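Local coordinates for protein tryptophanyl-tRNA synthetase (Mycoplasma pneumoniae, PDB 2YY5) that probably catalyses the ATP-dependent attachment of L-tryptophan to its cognate tRNA, as a homodimeric class I aminoacyl-tRNA synthetase, at residues Leu86-Met91 against Thr331-Phe336; Tyr94-Gln99 against Leu138-Ile143; Leu102-Arg107 against Leu161-Asp166. The protein carries 1 engineered substitution. One frame throughout, in Å; residues are numbered along the deposited sequence.

Interaction 1 (Leu86-Met91 against Thr331-Phe336); sequences LLEHSM and TTLALF
L333 extends its isobutyl group from one helix toward two side chains that stand a turn apart on another, E88 and M91. It is a small worked case of how a single branched residue can join two helices. The branch CD2 does most of the touching, lying 3.9 Å from E88 CG and also 3.9 Å from M91 CG. Its sister methyl CD1 reaches M91 alone, 4.0 Å from M91 CG. The leucine crosses each partner at about a right angle and meets their CG methylenes.

Torsions set up this division. With CG anti to the backbone N (chi1 179°), L333 carries both of its methyls toward helix 87-98. M91 leaves its own helix in the same sense (chi1 -176°), then bends at the next bond, and its thioether turns away from the leucine. E88 likewise offers only its aliphatic CG, while its carboxylate points elsewhere and has weak partners in R330 and Q326 of the same C-terminal helix.

Within the same helical turn S90 OG bonds to L87 O at 2.8 Å, and it is also hydrogen-bonded to S90 OG of the second subunit. Chemically, then, the direct contact is purely van der Waals, carried by methyls and methylenes, and the acidic end of E88 adds a polar margin to an apolar joint.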
loop_
_atom_site.group_PDB
_atom_site.type_symbol
_atom_site.label_atom_id
_atom_site.label_comp_id
_atom_site.label_asym_id
_atom_site.label_seq_id
_atom_site.Cartn_x
_atom_site.Cartn_y
_atom_site.Cartn_z
ATOM N N LEU B 86 -5.145 -8.721 -9.180
ATOM C CA LEU B 86 -3.968 -8.092 -9.761
ATOM C C LEU B 86 -3.037 -7.404 -8.754
ATOM O O LEU B 86 -3.321 -6.313 -8.270
ATOM C CB LEU B 86 -4.381 -7.066 -10.824
ATOM C CG LEU B 86 -4.919 -7.591 -12.153
ATOM C CD1 LEU B 86 -6.250 -8.294 -11.924
ATOM C CD2 LEU B 86 -5.082 -6.430 -13.133
ATOM N N LEU B 87 -1.915 -8.035 -8.449
ATOM C CA LEU B 87 -0.952 -7.425 -7.546
ATOM C C LEU B 87 -0.522 -6.050 -8.074
ATOM O O LEU B 87 -0.020 -5.214 -7.309
ATOM C CB LEU B 87 0.277 -8.329 -7.400
ATOM C CG LEU B 87 0.238 -9.426 -6.328
ATOM C CD1 LEU B 87 -1.187 -9.769 -5.952
ATOM C CD2 LEU B 87 0.977 -10.633 -6.841
ATOM N N GLU B 88 -0.708 -5.815 -9.378
ATOM C CA GLU B 88 -0.330 -4.535 -9.978
ATOM C C GLU B 88 -1.063 -3.377 -9.322
ATOM O O GLU B 88 -0.574 -2.255 -9.311
ATOM C CB GLU B 88 -0.625 -4.505 -11.485
ATOM C CG GLU B 88 0.352 -5.275 -12.370
ATOM C CD GLU B 88 0.113 -6.764 -12.307
ATOM O OE1 GLU B 88 0.840 -7.527 -12.976
ATOM O OE2 GLU B 88 -0.817 -7.173 -11.583
ATOM N N HIS B 89 -2.241 -3.647 -8.776
ATOM C CA HIS B 89 -3.010 -2.601 -8.129
ATOM C C HIS B 89 -2.360 -2.149 -6.833
ATOM O O HIS B 89 -2.178 -0.958 -6.620
ATOM C CB HIS B 89 -4.447 -3.071 -7.913
ATOM C CG HIS B 89 -5.297 -2.934 -9.136
ATOM N ND1 HIS B 89 -5.989 -1.780 -9.431
ATOM C CD2 HIS B 89 -5.478 -3.761 -10.194
ATOM C CE1 HIS B 89 -6.558 -1.901 -10.620
ATOM N NE2 HIS B 89 -6.261 -3.094 -11.104
ATOM N N SER B 90 -1.978 -3.095 -5.987
ATOM C CA SER B 90 -1.334 -2.752 -4.729
ATOM C C SER B 90 -0.028 -2.008 -5.002
ATOM O O SER B 90 0.310 -1.047 -4.308
ATOM C CB SER B 90 -1.045 -4.015 -3.907
ATOM O OG SER B 90 -0.041 -4.815 -4.510
ATOM N N MET B 91 0.699 -2.447 -6.024
ATOM C CA MET B 91 1.971 -1.819 -6.344
ATOM C C MET B 91 1.813 -0.408 -6.866
ATOM O O MET B 91 2.507 0.499 -6.420
ATOM C CB MET B 91 2.752 -2.664 -7.347
ATOM C CG MET B 91 4.138 -2.117 -7.670
ATOM S SD MET B 91 5.076 -1.596 -6.210
ATOM C CE MET B 91 5.936 -3.078 -5.789
ATOM N N THR B 331 1.869 -3.494 -18.606
ATOM C CA THR B 331 2.523 -2.562 -19.515
ATOM C C THR B 331 2.733 -1.209 -18.857
ATOM O O THR B 331 3.815 -0.636 -18.937
ATOM C CB THR B 331 1.706 -2.349 -20.804
ATOM O OG1 THR B 331 1.665 -3.569 -21.550
ATOM C CG2 THR B 331 2.342 -1.260 -21.664
ATOM N N THR B 332 1.695 -0.701 -18.210
ATOM C CA THR B 332 1.763 0.593 -17.553
ATOM C C THR B 332 2.719 0.594 -16.369
ATOM O O THR B 332 3.589 1.462 -16.277
ATOM C CB THR B 332 0.375 1.030 -17.067
ATOM O OG1 THR B 332 -0.549 0.948 -18.155
ATOM C CG2 THR B 332 0.410 2.464 -16.543
ATOM N N LEU B 333 2.563 -0.375 -15.468
ATOM C CA LEU B 333 3.420 -0.460 -14.287
ATOM C C LEU B 333 4.893 -0.539 -14.681
ATOM O O LEU B 333 5.749 0.065 -14.039
ATOM C CB LEU B 333 3.044 -1.675 -13.433
ATOM C CG LEU B 333 3.897 -1.893 -12.176
ATOM C CD1 LEU B 333 3.915 -0.622 -11.336
ATOM C CD2 LEU B 333 3.343 -3.058 -11.364
ATOM N N ALA B 334 5.173 -1.275 -15.752
ATOM C CA ALA B 334 6.535 -1.438 -16.241
ATOM C C ALA B 334 7.128 -0.087 -16.639
ATOM O O ALA B 334 8.290 0.214 -16.350
ATOM C CB ALA B 334 6.545 -2.387 -17.429
ATOM N N LEU B 335 6.321 0.732 -17.299
ATOM C CA LEU B 335 6.792 2.034 -17.714
ATOM C C LEU B 335 7.046 2.918 -16.498
ATOM O O LEU B 335 8.001 3.697 -16.488
ATOM C CB LEU B 335 5.785 2.668 -18.686
ATOM C CG LEU B 335 5.838 2.167 -20.147
ATOM C CD1 LEU B 335 6.701 0.904 -20.276
ATOM C CD2 LEU B 335 4.424 1.899 -20.643
ATOM N N PHE B 336 6.202 2.797 -15.471
ATOM C CA PHE B 336 6.396 3.584 -14.256
ATOM C C PHE B 336 7.674 3.132 -13.567
ATOM O O PHE B 336 8.416 3.949 -13.010
ATOM C CB PHE B 336 5.228 3.416 -13.283
ATOM C CG PHE B 336 4.117 4.403 -13.494
ATOM C CD1 PHE B 336 3.587 5.107 -12.417
ATOM C CD2 PHE B 336 3.578 4.611 -14.766
ATOM C CE1 PHE B 336 2.530 6.002 -12.600
ATOM C CE2 PHE B 336 2.525 5.499 -14.961
ATOM C CZ PHE B 336 1.998 6.196 -13.872
#

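Interaction 2 (Tyr94-Gln99 against Leu138-Ile143); sequences YLMMVQ and LMAGDI. With WSA (5'-O-[(L-tryptophylamino)sulfonyl]adenosine), chain J.
M96 rests on the smooth side of the facing helix, where A140 and G141 offer almost no side chain. The apolar part of the contact is brief: M96 CG lies 3.6 Å from A140 CB, and the same methylene sits 3.9 Å from the backbone atom G141 N. The chain bends at both chi2 and chi3, turning the sulfur and methyl away from A140. Small residues opposite a larger one allow backbones to come near, and here the CA atoms of M96 and G141 are 6.1 Å apart.

The polar interactions belong to the other side of helix 131-144, which faces the tryptophanyl-adenylate analogue. D142 OD2 accepts a hydrogen bond from the indole nitrogen N11 of the ligand at 3.3 Å, with an N-H...O angle of 159°. That oxygen is also bonded to H46, while OD1 takes a bond from H89; both carboxylate oxygens are thus engaged, which probably holds the carboxylate in place to receive the indole N-H.

Packing against the ligand adds a third kind of contact. M139, extended beyond CG, runs across one face of the indole, with M139 CG 3.4 Å from CE2 of the ligand and M139 CE 3.9 Å from its CD2. I143 approaches the rim of the benzene ring.

Helix 131-144 is thus sandwiched between helix 87-98 and the tryptophan pocket; helix 158-175 covers the joint through I171 on M96 and T164 on I143, and L138 meets Y94 of the second subunit.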
loop_
_atom_site.group_PDB
_atom_site.type_symbol
_atom_site.label_atom_id
_atom_site.label_comp_id
_atom_site.label_asym_id
_atom_site.label_seq_id
_atom_site.Cartn_x
_atom_site.Cartn_y
_atom_site.Cartn_z
ATOM N N TYR B 94 0.743 1.898 -4.243
ATOM C CA TYR B 94 1.857 2.221 -3.362
ATOM C C TYR B 94 2.692 3.367 -3.917
ATOM O O TYR B 94 3.107 4.255 -3.167
ATOM C CB TYR B 94 2.745 0.988 -3.137
ATOM C CG TYR B 94 3.907 1.240 -2.193
ATOM C CD1 TYR B 94 5.147 1.677 -2.667
ATOM C CD2 TYR B 94 3.746 1.088 -0.823
ATOM C CE1 TYR B 94 6.186 1.959 -1.793
ATOM C CE2 TYR B 94 4.771 1.364 0.055
ATOM C CZ TYR B 94 5.986 1.801 -0.424
ATOM O OH TYR B 94 6.972 2.092 0.488
ATOM N N LEU B 95 2.942 3.361 -5.225
ATOM C CA LEU B 95 3.735 4.435 -5.823
ATOM C C LEU B 95 3.001 5.752 -5.649
ATOM O O LEU B 95 3.608 6.782 -5.373
ATOM C CB LEU B 95 3.986 4.178 -7.311
ATOM C CG LEU B 95 4.741 2.904 -7.671
ATOM C CD1 LEU B 95 5.049 2.913 -9.150
ATOM C CD2 LEU B 95 6.022 2.814 -6.859
ATOM N N MET B 96 1.686 5.707 -5.817
ATOM C CA MET B 96 0.851 6.888 -5.660
ATOM C C MET B 96 0.931 7.368 -4.209
ATOM O O MET B 96 1.186 8.546 -3.953
ATOM C CB MET B 96 -0.592 6.551 -6.038
ATOM C CG MET B 96 -1.116 7.269 -7.281
ATOM S SD MET B 96 -0.129 7.101 -8.783
ATOM C CE MET B 96 0.466 8.777 -8.961
ATOM N N MET B 97 0.745 6.446 -3.264
ATOM C CA MET B 97 0.797 6.766 -1.836
ATOM C C MET B 97 2.104 7.447 -1.397
ATOM O O MET B 97 2.078 8.443 -0.669
ATOM C CB MET B 97 0.572 5.494 -1.001
ATOM C CG MET B 97 0.627 5.710 0.515
ATOM S SD MET B 97 0.250 4.245 1.501
ATOM C CE MET B 97 1.643 3.111 1.006
ATOM N N VAL B 98 3.243 6.915 -1.830
ATOM C CA VAL B 98 4.517 7.513 -1.463
ATOM C C VAL B 98 4.697 8.862 -2.136
ATOM O O VAL B 98 5.561 9.637 -1.737
ATOM C CB VAL B 98 5.727 6.633 -1.843
ATOM C CG1 VAL B 98 5.711 5.359 -1.048
ATOM C CG2 VAL B 98 5.737 6.362 -3.342
ATOM N N GLN B 99 3.895 9.144 -3.163
ATOM C CA GLN B 99 4.000 10.428 -3.847
ATOM C C GLN B 99 2.980 11.442 -3.341
ATOM O O GLN B 99 2.917 12.565 -3.836
ATOM C CB GLN B 99 3.845 10.259 -5.355
ATOM C CG GLN B 99 5.097 9.766 -6.059
ATOM C CD GLN B 99 6.264 10.746 -5.970
ATOM O OE1 GLN B 99 7.209 10.540 -5.202
ATOM N NE2 GLN B 99 6.201 11.818 -6.757
ATOM N N LEU B 138 -4.971 4.762 -3.594
ATOM C CA LEU B 138 -5.148 3.460 -4.226
ATOM C C LEU B 138 -6.005 3.720 -5.459
ATOM O O LEU B 138 -5.755 3.179 -6.534
ATOM C CB LEU B 138 -5.912 2.506 -3.307
ATOM C CG LEU B 138 -5.508 1.026 -3.301
ATOM C CD1 LEU B 138 -6.722 0.197 -2.916
ATOM C CD2 LEU B 138 -4.960 0.591 -4.658
ATOM N N MET B 139 -7.015 4.566 -5.289
ATOM C CA MET B 139 -7.918 4.899 -6.382
ATOM C C MET B 139 -7.152 5.516 -7.532
ATOM O O MET B 139 -7.295 5.097 -8.678
ATOM C CB MET B 139 -9.019 5.863 -5.917
ATOM C CG MET B 139 -10.146 5.982 -6.926
ATOM S SD MET B 139 -11.648 6.729 -6.287
ATOM C CE MET B 139 -12.350 7.308 -7.775
ATOM N N ALA B 140 -6.338 6.513 -7.217
ATOM C CA ALA B 140 -5.529 7.195 -8.217
ATOM C C ALA B 140 -4.757 6.152 -9.018
ATOM O O ALA B 140 -4.678 6.223 -10.244
ATOM C CB ALA B 140 -4.561 8.153 -7.527
ATOM N N GLY B 141 -4.202 5.173 -8.312
ATOM C CA GLY B 141 -3.450 4.122 -8.969
ATOM C C GLY B 141 -4.327 3.226 -9.819
ATOM O O GLY B 141 -3.943 2.852 -10.929
ATOM N N ASP B 142 -5.507 2.879 -9.310
ATOM C CA ASP B 142 -6.422 2.025 -10.063
ATOM C C ASP B 142 -6.721 2.686 -11.401
ATOM O O ASP B 142 -6.820 2.016 -12.423
ATOM C CB ASP B 142 -7.745 1.813 -9.312
ATOM C CG ASP B 142 -7.562 1.169 -7.937
ATOM O OD1 ASP B 142 -6.751 0.222 -7.789
ATOM O OD2 ASP B 142 -8.262 1.613 -7.001
ATOM N N ILE B 143 -6.854 4.008 -11.385
ATOM C CA ILE B 143 -7.139 4.767 -12.594
ATOM C C ILE B 143 -5.944 4.742 -13.540
ATOM O O ILE B 143 -6.025 4.218 -14.649
ATOM C CB ILE B 143 -7.449 6.243 -12.278
ATOM C CG1 ILE B 143 -8.624 6.344 -11.302
ATOM C CG2 ILE B 143 -7.766 6.985 -13.559
ATOM C CD1 ILE B 143 -8.786 7.733 -10.713
HETATM C CD2 WSA J . -13.247 3.559 -8.053
HETATM C CE3 WSA J . -14.180 4.100 -8.931
HETATM C CZ3 WSA J . -13.757 4.598 -10.158
HETATM C CH2 WSA J . -12.408 4.554 -10.501
HETATM C CZ2 WSA J . -11.479 4.013 -9.621
HETATM C CE2 WSA J . -11.902 3.515 -8.394
HETATM N N11 WSA J . -11.255 2.934 -7.386
HETATM C CD1 WSA J . -12.122 2.608 -6.432
HETATM C CG WSA J . -13.350 2.970 -6.798
HETATM C CB WSA J . -14.628 2.756 -5.991
HETATM C CA WSA J . -15.290 4.086 -5.623
HETATM N NH3 WSA J . -14.362 4.930 -4.858
HETATM C C WSA J . -16.537 3.800 -4.782
HETATM O O WSA J . -16.428 3.503 -3.597
HETATM N NS WSA J . -17.714 3.885 -5.393
HETATM S S WSA J . -18.844 3.054 -4.561
HETATM O O1S WSA J . -18.453 1.608 -4.467
HETATM O O2S WSA J . -18.971 3.604 -3.171
HETATM O "O5'" WSA J . -20.066 3.204 -5.292
HETATM C "C5'" WSA J . -20.071 2.869 -6.684
HETATM C "C4'" WSA J . -20.494 4.015 -7.609
HETATM O "O4'" WSA J . -21.796 4.494 -7.227
HETATM C "C3'" WSA J . -19.555 5.224 -7.570
HETATM O "O3'" WSA J . -19.416 5.767 -8.887
HETATM C "C2'" WSA J . -20.336 6.198 -6.690
HETATM O "O2'" WSA J . -19.958 7.542 -7.007
HETATM C "C1'" WSA J . -21.737 5.928 -7.232
HETATM N N9 WSA J . -22.756 6.471 -6.301
HETATM C C8 WSA J . -22.814 6.209 -4.998
HETATM N N7 WSA J . -23.879 6.804 -4.468
HETATM C C5 WSA J . -24.508 7.453 -5.446
HETATM C C4 WSA J . -23.785 7.247 -6.613
HETATM N N3 WSA J . -24.217 7.807 -7.755
HETATM C C2 WSA J . -25.316 8.541 -7.773
HETATM N N1 WSA J . -26.027 8.752 -6.680
HETATM C C6 WSA J . -25.656 8.225 -5.504
HETATM N N6 WSA J . -26.384 8.426 -4.406
#

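Interaction 3 (Leu102-Arg107 against Leu161-Asp166)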
loop_
_atom_site.group_PDB
_atom_site.type_symbol
_atom_site.label_atom_id
_atom_site.label_comp_id
_atom_site.label_asym_id
_atom_site.label_seq_id
_atom_site.Cartn_x
_atom_site.Cartn_y
_atom_site.Cartn_z
ATOM N N LEU B 102 0.324 13.624 3.673
ATOM C CA LEU B 102 -0.797 13.477 4.596
ATOM C C LEU B 102 -1.792 14.630 4.483
ATOM O O LEU B 102 -3.009 14.432 4.518
ATOM C CB LEU B 102 -0.276 13.386 6.033
ATOM C CG LEU B 102 0.719 12.257 6.306
ATOM C CD1 LEU B 102 1.170 12.328 7.746
ATOM C CD2 LEU B 102 0.073 10.914 6.012
ATOM N N GLY B 103 -1.260 15.838 4.345
ATOM C CA GLY B 103 -2.098 17.016 4.233
ATOM C C GLY B 103 -3.212 16.900 3.216
ATOM O O GLY B 103 -4.374 17.052 3.566
ATOM N N GLU B 104 -2.874 16.624 1.960
ATOM C CA GLU B 104 -3.900 16.514 0.929
ATOM C C GLU B 104 -4.873 15.369 1.188
ATOM O O GLU B 104 -6.047 15.453 0.816
ATOM C CB GLU B 104 -3.263 16.362 -0.462
ATOM C CG GLU B 104 -2.323 15.180 -0.630
ATOM C CD GLU B 104 -1.612 15.194 -1.980
ATOM O OE1 GLU B 104 -0.684 14.380 -2.178
ATOM O OE2 GLU B 104 -1.981 16.018 -2.848
ATOM N N LEU B 105 -4.395 14.308 1.832
ATOM C CA LEU B 105 -5.259 13.170 2.117
ATOM C C LEU B 105 -6.193 13.461 3.286
ATOM O O LEU B 105 -7.320 12.966 3.327
ATOM C CB LEU B 105 -4.416 11.919 2.395
ATOM C CG LEU B 105 -3.649 11.366 1.182
ATOM C CD1 LEU B 105 -2.671 10.291 1.629
ATOM C CD2 LEU B 105 -4.635 10.817 0.144
ATOM N N GLN B 106 -5.732 14.289 4.221
ATOM C CA GLN B 106 -6.530 14.644 5.395
ATOM C C GLN B 106 -7.651 15.642 5.134
ATOM O O GLN B 106 -8.626 15.693 5.879
ATOM C CB GLN B 106 -5.617 15.171 6.492
ATOM C CG GLN B 106 -4.752 14.091 7.088
ATOM C CD GLN B 106 -3.786 14.616 8.118
ATOM O OE1 GLN B 106 -3.277 13.856 8.946
ATOM N NE2 GLN B 106 -3.512 15.920 8.072
ATOM N N ARG B 107 -7.509 16.440 4.080
ATOM C CA ARG B 107 -8.533 17.419 3.736
ATOM C C ARG B 107 -9.654 16.789 2.906
ATOM O O ARG B 107 -10.672 17.436 2.651
ATOM C CB ARG B 107 -7.930 18.604 2.962
ATOM C CG ARG B 107 -7.200 19.638 3.815
ATOM C CD ARG B 107 -5.819 19.155 4.196
ATOM N NE ARG B 107 -5.018 20.145 4.917
ATOM C CZ ARG B 107 -5.103 20.382 6.224
ATOM N NH1 ARG B 107 -4.326 21.304 6.781
ATOM N NH2 ARG B 107 -5.956 19.699 6.979
ATOM N N LEU B 161 -11.137 12.211 -8.219
ATOM C CA LEU B 161 -10.639 12.404 -9.570
ATOM C C LEU B 161 -9.651 13.570 -9.610
ATOM O O LEU B 161 -8.655 13.530 -10.327
ATOM C CB LEU B 161 -11.796 12.631 -10.544
ATOM C CG LEU B 161 -12.084 11.383 -11.390
ATOM C CD1 LEU B 161 -10.848 11.038 -12.191
ATOM C CD2 LEU B 161 -12.475 10.196 -10.506
ATOM N N GLU B 162 -9.915 14.599 -8.817
ATOM C CA GLU B 162 -9.028 15.748 -8.754
ATOM C C GLU B 162 -7.684 15.350 -8.131
ATOM O O GLU B 162 -6.632 15.708 -8.664
ATOM C CB GLU B 162 -9.678 16.871 -7.940
ATOM C CG GLU B 162 -11.059 17.271 -8.453
ATOM C CD GLU B 162 -11.732 18.346 -7.601
ATOM O OE1 GLU B 162 -11.814 18.183 -6.359
ATOM O OE2 GLU B 162 -12.193 19.353 -8.176
ATOM N N LEU B 163 -7.716 14.606 -7.021
ATOM C CA LEU B 163 -6.487 14.165 -6.343
ATOM C C LEU B 163 -5.673 13.325 -7.322
ATOM O O LEU B 163 -4.444 13.413 -7.383
ATOM C CB LEU B 163 -6.816 13.307 -5.111
ATOM C CG LEU B 163 -5.839 13.234 -3.922
ATOM C CD1 LEU B 163 -5.931 11.848 -3.276
ATOM C CD2 LEU B 163 -4.415 13.502 -4.370
ATOM N N THR B 164 -6.383 12.513 -8.099
ATOM C CA THR B 164 -5.749 11.648 -9.075
ATOM C C THR B 164 -5.050 12.433 -10.180
ATOM O O THR B 164 -3.986 12.041 -10.650
ATOM C CB THR B 164 -6.768 10.699 -9.700
ATOM O OG1 THR B 164 -7.334 9.876 -8.675
ATOM C CG2 THR B 164 -6.102 9.822 -10.733
ATOM N N ARG B 165 -5.647 13.538 -10.600
ATOM C CA ARG B 165 -5.034 14.348 -11.637
ATOM C C ARG B 165 -3.858 15.119 -11.049
ATOM O O ARG B 165 -2.875 15.367 -11.735
ATOM C CB ARG B 165 -6.055 15.315 -12.231
ATOM C CG ARG B 165 -7.363 14.647 -12.624
ATOM C CD ARG B 165 -8.218 15.573 -13.459
ATOM N NE ARG B 165 -7.608 15.796 -14.762
ATOM C CZ ARG B 165 -7.797 16.879 -15.501
ATOM N NH1 ARG B 165 -7.195 16.990 -16.679
ATOM N NH2 ARG B 165 -8.578 17.852 -15.058
ATOM N N ASP B 166 -3.947 15.500 -9.778
ATOM C CA ASP B 166 -2.846 16.232 -9.153
ATOM C C ASP B 166 -1.629 15.319 -9.023
ATOM O O ASP B 166 -0.495 15.747 -9.247
ATOM C CB ASP B 166 -3.239 16.765 -7.766
ATOM C CG ASP B 166 -4.383 17.762 -7.822
ATOM O OD1 ASP B 166 -4.599 18.356 -8.906
ATOM O OD2 ASP B 166 -5.058 17.961 -6.780
HETATM O O HOH W 1 -3.527 17.978 -3.721
#
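L163 overlaps two neighbouring side chains of the opposing helix, dividing its two methyls between them. Its CD1 meets L105 CD2 at 3.8 Å, a plain methyl-to-methyl contact, while L163 CD2 lies 3.8 Å from E104 OE2 and 4.1 Å from E104 CD. Both partners cross the leucine at about a right angle. L105 leaves its backbone to one side of the contact, yet the end of its chain swings nearer and brings CD2 up to L163; beyond it, L133 and P136 extend the apolar surface.

E104 supplies the polar half. Its chi1 of 57° tucks CG over the backbone, and the extended chain beyond brings the carboxylate up to the CD2 methyl of L163. OE1 accepts from N101 N, as the N3 side chain of a capping box would at the start of this short helix. OE2 forms a salt bridge with R170, and a water donates to E104 OE2 at 2.6 Å. The same water reaches D166 OD2 weakly, at 3.4 Å, and so links two carboxylates that do not touch: E104 OE2 and D166 OD2 are 5.4 Å apart. R170 and the water would be expected to ease their mutual repulsion.

A single leucine-leucine contact with a hydrated, charged border illustrates how an apolar joint can end in polar groups. In this fold it joins a short helix of the segment linking the two halves of the nucleotide-binding domain, which in class I tryptophanyl-tRNA synthetases also forms the dimer interface, to helix 158-175 of the second half of that Rossmann domain.

Overall arrangement
The three contacts form a row of helix pairs, of which interaction 2 borders the tryptophan pocket. Helix 87-98 serves interactions 1 and 2, whose centres are 10 Å apart; helix 102-106 follows it and enters interaction 3, whose centre is 11 Å from that of interaction 2. The centres of interactions 1 and 3 are 21 Å apart, and the two do not touch. In sequence, the first segments follow one another, then 138-143 and 161-166, so interactions 2 and 3 interlock, while 331-336 returns last and encloses both. Interactions 1 and 2 touch through H89 and D142, and interactions 2 and 3 through A140 and T164. All three contacts adjoin the second subunit, so pocket, C-terminal helix and dimer interface meet in one helical assembly.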